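Outer membrane protein YopM (Yersinia pestis, PDB 1JL5) acts as a secreted leucine-rich-repeat effector that probably alters host cell physiology to favour bacterial survival, and assembles into a hollow tetrameric cylinder. Local coordinates at residues A[59-64]-A[81-86]; A[310-315]-A[327-332]. All blocks are in the same frame, centred on the assembly; numbering follows the deposited sequence.

Interaction 1: residues A[59-64]-A[81-86]; sequences EMAVSR and LGLSSL
Leu81 fills the angle between Ala61, Met60 and Arg64, three residues on one side of helix 58-71, and buries the most surface of any residue here. CD1 lies against the helix backbone, 3.6 Å from Ala61 CA, while CD2 meets the middle of the Met60 chain, 3.8 Å from CG. The CG of Leu81 stands anti to its carbonyl carbon (chi1 -65°), which brings the fork to the helix, where it slants across the Met60 and Arg64 chains. Ala61, second in buried area, suits its place because a single methyl lets the loop come close: its CB is touched by Leu81 CD1 and, at 3.6 Å, by Leu83 CD1. Both Ala61 and Leu83 touch Trp46 of helix 36-48, so the contact joins the N-terminal helical hairpin to the first leucine-rich repeat (LRR 1) and covers the end of the repeat core; Leu81 also packs against Tyr300 of a neighbouring subunit. Arg64, bent at chi2 (-79°), stands off the helix alongside the Met60 chain. Its NH1 passes 3.7 Å from Leu81 CD1, and Met60 CG lies over one guanidinium face, towards the rim. One N-H of NH1 is used outside the contact, in a hydrogen bond to the backbone O of Glu77. In the loop, Asn101 OD1 accepts from the backbone N of both Leu81 and Leu83, fixing the turn that carries the two leucines; Gly82 between them has the positive phi that glycine readily accepts. The contact is thus mainly van der Waals packing of methyls, methylenes and one guanidinium nitrogen, positioned by polar bonds to residues outside the two segments.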
loop_
_atom_site.group_PDB
_atom_site.type_symbol
_atom_site.label_atom_id
_atom_site.label_comp_id
_atom_site.label_asym_id
_atom_site.label_seq_id
_atom_site.Cartn_x
_atom_site.Cartn_y
_atom_site.Cartn_z
ATOM N N GLU A 59 -2.911 -18.990 35.956
ATOM C CA GLU A 59 -2.090 -20.092 36.422
ATOM C C GLU A 59 -0.631 -19.727 36.228
ATOM O O GLU A 59 0.185 -19.884 37.133
ATOM C CB GLU A 59 -2.398 -21.372 35.657
ATOM C CG GLU A 59 -1.494 -22.520 36.065
ATOM C CD GLU A 59 -1.925 -23.829 35.459
ATOM O OE1 GLU A 59 -3.126 -24.144 35.556
ATOM O OE2 GLU A 59 -1.073 -24.551 34.895
ATOM N N MET A 60 -0.308 -19.232 35.038
ATOM C CA MET A 60 1.059 -18.832 34.746
ATOM C C MET A 60 1.414 -17.673 35.661
ATOM O O MET A 60 2.511 -17.616 36.213
ATOM C CB MET A 60 1.191 -18.389 33.290
ATOM C CG MET A 60 2.580 -17.872 32.935
ATOM S SD MET A 60 3.845 -19.159 32.976
ATOM C CE MET A 60 4.524 -18.964 34.614
ATOM N N ALA A 61 0.477 -16.746 35.815
ATOM C CA ALA A 61 0.701 -15.598 36.673
ATOM C C ALA A 61 1.008 -16.084 38.084
ATOM O O ALA A 61 2.003 -15.683 38.683
ATOM C CB ALA A 61 -0.524 -14.703 36.680
ATOM N N VAL A 62 0.152 -16.953 38.609
ATOM C CA VAL A 62 0.361 -17.483 39.950
ATOM C C VAL A 62 1.726 -18.134 40.004
ATOM O O VAL A 62 2.469 -17.968 40.964
ATOM C CB VAL A 62 -0.704 -18.519 40.324
ATOM C CG1 VAL A 62 -0.330 -19.188 41.635
ATOM C CG2 VAL A 62 -2.058 -17.841 40.445
ATOM N N SER A 63 2.056 -18.870 38.955
ATOM C CA SER A 63 3.347 -19.527 38.884
ATOM C C SER A 63 4.449 -18.476 38.973
ATOM O O SER A 63 5.440 -18.662 39.675
ATOM C CB SER A 63 3.469 -20.298 37.573
ATOM O OG SER A 63 4.749 -20.889 37.467
ATOM N N ARG A 64 4.265 -17.367 38.260
ATOM C CA ARG A 64 5.245 -16.283 38.262
ATOM C C ARG A 64 5.257 -15.666 39.652
ATOM O O ARG A 64 6.311 -15.395 40.222
ATOM C CB ARG A 64 4.858 -15.203 37.247
ATOM C CG ARG A 64 4.640 -15.686 35.817
ATOM C CD ARG A 64 5.942 -15.898 35.081
ATOM N NE ARG A 64 5.717 -16.327 33.701
ATOM C CZ ARG A 64 5.193 -15.562 32.748
ATOM N NH1 ARG A 64 4.837 -14.312 33.009
ATOM N NH2 ARG A 64 5.016 -16.055 31.528
ATOM N N LEU A 81 -0.593 -11.901 29.973
ATOM C CA LEU A 81 -1.239 -13.045 30.594
ATOM C C LEU A 81 -2.739 -12.829 30.611
ATOM O O LEU A 81 -3.482 -13.594 31.218
ATOM C CB LEU A 81 -0.707 -13.246 32.012
ATOM C CG LEU A 81 0.774 -13.622 32.066
ATOM C CD1 LEU A 81 1.193 -13.904 33.506
ATOM C CD2 LEU A 81 1.009 -14.849 31.191
ATOM N N GLY A 82 -3.175 -11.776 29.931
ATOM C CA GLY A 82 -4.588 -11.463 29.857
ATOM C C GLY A 82 -5.224 -11.243 31.211
ATOM O O GLY A 82 -6.436 -11.372 31.364
ATOM N N LEU A 83 -4.411 -10.893 32.198
ATOM C CA LEU A 83 -4.914 -10.674 33.546
ATOM C C LEU A 83 -5.803 -9.446 33.643
ATOM O O LEU A 83 -5.379 -8.341 33.318
ATOM C CB LEU A 83 -3.742 -10.533 34.508
ATOM C CG LEU A 83 -2.706 -11.640 34.340
ATOM C CD1 LEU A 83 -1.616 -11.474 35.378
ATOM C CD2 LEU A 83 -3.382 -13.002 34.466
ATOM N N SER A 84 -7.041 -9.644 34.083
ATOM C CA SER A 84 -7.966 -8.533 34.233
ATOM C C SER A 84 -7.720 -7.905 35.596
ATOM O O SER A 84 -8.307 -6.884 35.943
ATOM C CB SER A 84 -9.413 -9.011 34.125
ATOM O OG SER A 84 -9.685 -10.028 35.067
ATOM N N SER A 85 -6.847 -8.531 36.369
ATOM C CA SER A 85 -6.500 -8.012 37.681
ATOM C C SER A 85 -5.279 -8.757 38.159
ATOM O O SER A 85 -4.927 -9.811 37.625
ATOM C CB SER A 85 -7.631 -8.225 38.691
ATOM O OG SER A 85 -7.679 -9.582 39.107
ATOM N N LEU A 86 -4.623 -8.190 39.155
ATOM C CA LEU A 86 -3.465 -8.820 39.738
ATOM C C LEU A 86 -3.823 -9.033 41.185
ATOM O O LEU A 86 -4.512 -8.218 41.788
ATOM C CB LEU A 86 -2.233 -7.920 39.657
ATOM C CG LEU A 86 -1.706 -7.591 38.264
ATOM C CD1 LEU A 86 -0.402 -6.821 38.396
ATOM C CD2 LEU A 86 -1.489 -8.880 37.483
#

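Interaction 2: residues A[310-315]-A[327-332]; sequences RSLCDL and NKLIEL
Leu312 and Leu329 meet at about a right angle, the fork of Leu329 set against the branch point of Leu312. Leu312 CG lies 4.0 Å from Leu329 CD2, and CD1 of Leu329 is equally near. Leu329 CD2 also packs against the backbone of Ser311, 3.4 Å from its CA; the CG of Leu329, anti to its carbonyl carbon (chi1 -68°), directs the fork there. Leu332 instead runs alongside Leu312 and points the same way, with its CD2 4.0 Å from Leu312 CD1. Leucine suits all three places because its branched end can fill the interior between stacked coils. These are successive turns of the leucine-rich-repeat solenoid, LRR 12 and LRR 13; their backbones run here on the side away from the parallel strands, and Leu312 points inward to touch Leu322 of strand 321-323. Asn327 is bonded through its amide to several backbone groups around it, as expected of the asparagine in such repeats. The backbones are spanned by water: one molecule gives a hydrogen to Arg310 O at 2.6 Å and accepts from Glu331 N, and another accepts from Leu312 N while donating to Glu331 O. At the start of the segments, Arg310 CA makes a CH···O contact of 3.5 Å with Lys328 O, nearly straight at the hydrogen (162°). The side chains of Arg310 and Lys328 run to the boundary with a neighbouring subunit: Arg310 NH1 forms a salt bridge with Glu228 of that subunit, while Lys328 NZ forms one with Glu308 of its own chain, a calcium-site residue, and hydrogen bonds to Asn247 O and Asp266 O of the neighbour.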
loop_
_atom_site.group_PDB
_atom_site.type_symbol
_atom_site.label_atom_id
_atom_site.label_comp_id
_atom_site.label_asym_id
_atom_site.label_seq_id
_atom_site.Cartn_x
_atom_site.Cartn_y
_atom_site.Cartn_z
ATOM N N ARG A 310 12.040 22.614 -5.843
ATOM C CA ARG A 310 12.290 22.736 -7.265
ATOM C C ARG A 310 13.747 22.452 -7.519
ATOM O O ARG A 310 14.142 22.127 -8.633
ATOM C CB ARG A 310 12.004 24.144 -7.740
ATOM C CG ARG A 310 10.586 24.589 -7.608
ATOM C CD ARG A 310 10.352 25.524 -8.745
ATOM N NE ARG A 310 9.446 26.603 -8.423
ATOM C CZ ARG A 310 9.157 27.565 -9.280
ATOM N NH1 ARG A 310 9.716 27.549 -10.481
ATOM N NH2 ARG A 310 8.315 28.527 -8.945
ATOM N N SER A 311 14.553 22.611 -6.482
ATOM C CA SER A 311 15.969 22.371 -6.620
ATOM C C SER A 311 16.558 22.028 -5.277
ATOM O O SER A 311 16.105 22.500 -4.235
ATOM C CB SER A 311 16.671 23.608 -7.180
ATOM O OG SER A 311 16.604 24.669 -6.248
ATOM N N LEU A 312 17.570 21.181 -5.319
ATOM C CA LEU A 312 18.259 20.766 -4.125
ATOM C C LEU A 312 19.643 21.356 -4.200
ATOM O O LEU A 312 20.273 21.351 -5.259
ATOM C CB LEU A 312 18.389 19.247 -4.071
ATOM C CG LEU A 312 17.174 18.418 -3.695
ATOM C CD1 LEU A 312 17.570 16.948 -3.682
ATOM C CD2 LEU A 312 16.673 18.852 -2.323
ATOM N N CYS A 313 20.110 21.876 -3.078
ATOM C CA CYS A 313 21.449 22.419 -3.013
ATOM C C CYS A 313 22.320 21.179 -3.124
ATOM O O CYS A 313 21.809 20.058 -3.151
ATOM C CB CYS A 313 21.669 23.064 -1.658
ATOM S SG CYS A 313 21.227 21.929 -0.331
ATOM N N ASP A 314 23.629 21.368 -3.188
ATOM C CA ASP A 314 24.517 20.228 -3.270
ATOM C C ASP A 314 24.265 19.388 -2.039
ATOM O O ASP A 314 23.944 19.905 -0.971
ATOM C CB ASP A 314 25.977 20.674 -3.311
ATOM C CG ASP A 314 26.311 21.426 -4.573
ATOM O OD1 ASP A 314 25.883 20.979 -5.660
ATOM O OD2 ASP A 314 27.003 22.458 -4.480
ATOM N N LEU A 315 24.399 18.082 -2.194
ATOM C CA LEU A 315 24.173 17.182 -1.088
ATOM C C LEU A 315 25.475 16.922 -0.355
ATOM O O LEU A 315 26.524 16.762 -0.972
ATOM C CB LEU A 315 23.593 15.875 -1.614
ATOM C CG LEU A 315 22.349 16.109 -2.474
ATOM C CD1 LEU A 315 21.967 14.832 -3.196
ATOM C CD2 LEU A 315 21.217 16.618 -1.588
ATOM N N ASN A 327 8.325 16.001 -5.148
ATOM C CA ASN A 327 8.705 17.389 -5.106
ATOM C C ASN A 327 8.576 17.874 -6.516
ATOM O O ASN A 327 7.847 17.279 -7.300
ATOM C CB ASN A 327 10.114 17.550 -4.560
ATOM C CG ASN A 327 10.118 17.646 -3.053
ATOM O OD1 ASN A 327 9.581 18.599 -2.490
ATOM N ND2 ASN A 327 10.697 16.656 -2.392
ATOM N N LYS A 328 9.256 18.954 -6.853
ATOM C CA LYS A 328 9.144 19.474 -8.198
ATOM C C LYS A 328 10.517 19.576 -8.805
ATOM O O LYS A 328 10.826 20.502 -9.546
ATOM C CB LYS A 328 8.446 20.828 -8.168
ATOM C CG LYS A 328 7.051 20.744 -7.562
ATOM C CD LYS A 328 6.148 19.871 -8.416
ATOM C CE LYS A 328 4.849 19.536 -7.700
ATOM N NZ LYS A 328 4.096 20.750 -7.270
ATOM N N LEU A 329 11.330 18.584 -8.480
ATOM C CA LEU A 329 12.687 18.512 -8.971
ATOM C C LEU A 329 12.705 18.043 -10.407
ATOM O O LEU A 329 12.122 17.014 -10.745
ATOM C CB LEU A 329 13.498 17.539 -8.120
ATOM C CG LEU A 329 13.736 18.018 -6.692
ATOM C CD1 LEU A 329 14.222 16.866 -5.829
ATOM C CD2 LEU A 329 14.739 19.155 -6.717
ATOM N N ILE A 330 13.356 18.812 -11.261
ATOM C CA ILE A 330 13.477 18.405 -12.644
ATOM C C ILE A 330 14.895 17.857 -12.750
ATOM O O ILE A 330 15.283 17.257 -13.747
ATOM C CB ILE A 330 13.276 19.592 -13.603
ATOM C CG1 ILE A 330 14.272 20.700 -13.275
ATOM C CG2 ILE A 330 11.852 20.103 -13.504
ATOM C CD1 ILE A 330 15.367 20.845 -14.289
ATOM N N GLU A 331 15.652 18.041 -11.679
ATOM C CA GLU A 331 17.015 17.569 -11.646
ATOM C C GLU A 331 17.509 17.399 -10.221
ATOM O O GLU A 331 17.200 18.201 -9.342
ATOM C CB GLU A 331 17.913 18.551 -12.398
ATOM C CG GLU A 331 19.319 18.065 -12.637
ATOM C CD GLU A 331 20.061 18.977 -13.598
ATOM O OE1 GLU A 331 20.264 20.158 -13.252
ATOM O OE2 GLU A 331 20.438 18.509 -14.696
ATOM N N LEU A 332 18.258 16.329 -9.994
ATOM C CA LEU A 332 18.826 16.080 -8.686
ATOM C C LEU A 332 20.265 16.533 -8.756
ATOM O O LEU A 332 20.889 16.476 -9.811
ATOM C CB LEU A 332 18.791 14.594 -8.352
ATOM C CG LEU A 332 17.420 13.978 -8.094
ATOM C CD1 LEU A 332 17.575 12.486 -7.887
ATOM C CD2 LEU A 332 16.787 14.633 -6.876
HETATM O O HOH W 1 15.456 20.492 -10.113
HETATM O O HOH W 2 11.904 22.746 -10.818
HETATM O O HOH W 3 18.172 20.029 -7.766
#

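Overall arrangement
From the N terminus, the chain passes through helices 36-48 and 58-71 before entering the repeats. Interaction 1 closes a short loop of 16 intervening residues, bringing the loop after the strand of LRR 1 back onto the second helix and thus tying the helical hairpin to the solenoid. Many repeats later, interaction 2 closes another, with 11 residues between its segments, joining LRR 12 to LRR 13 within the array. The two loops follow one another in series, neither nesting nor crossing. Their centres are 57 Å apart, on opposite sides of the chain's centre, so one anchors the N-terminal end and the other links successive coils towards the C terminus.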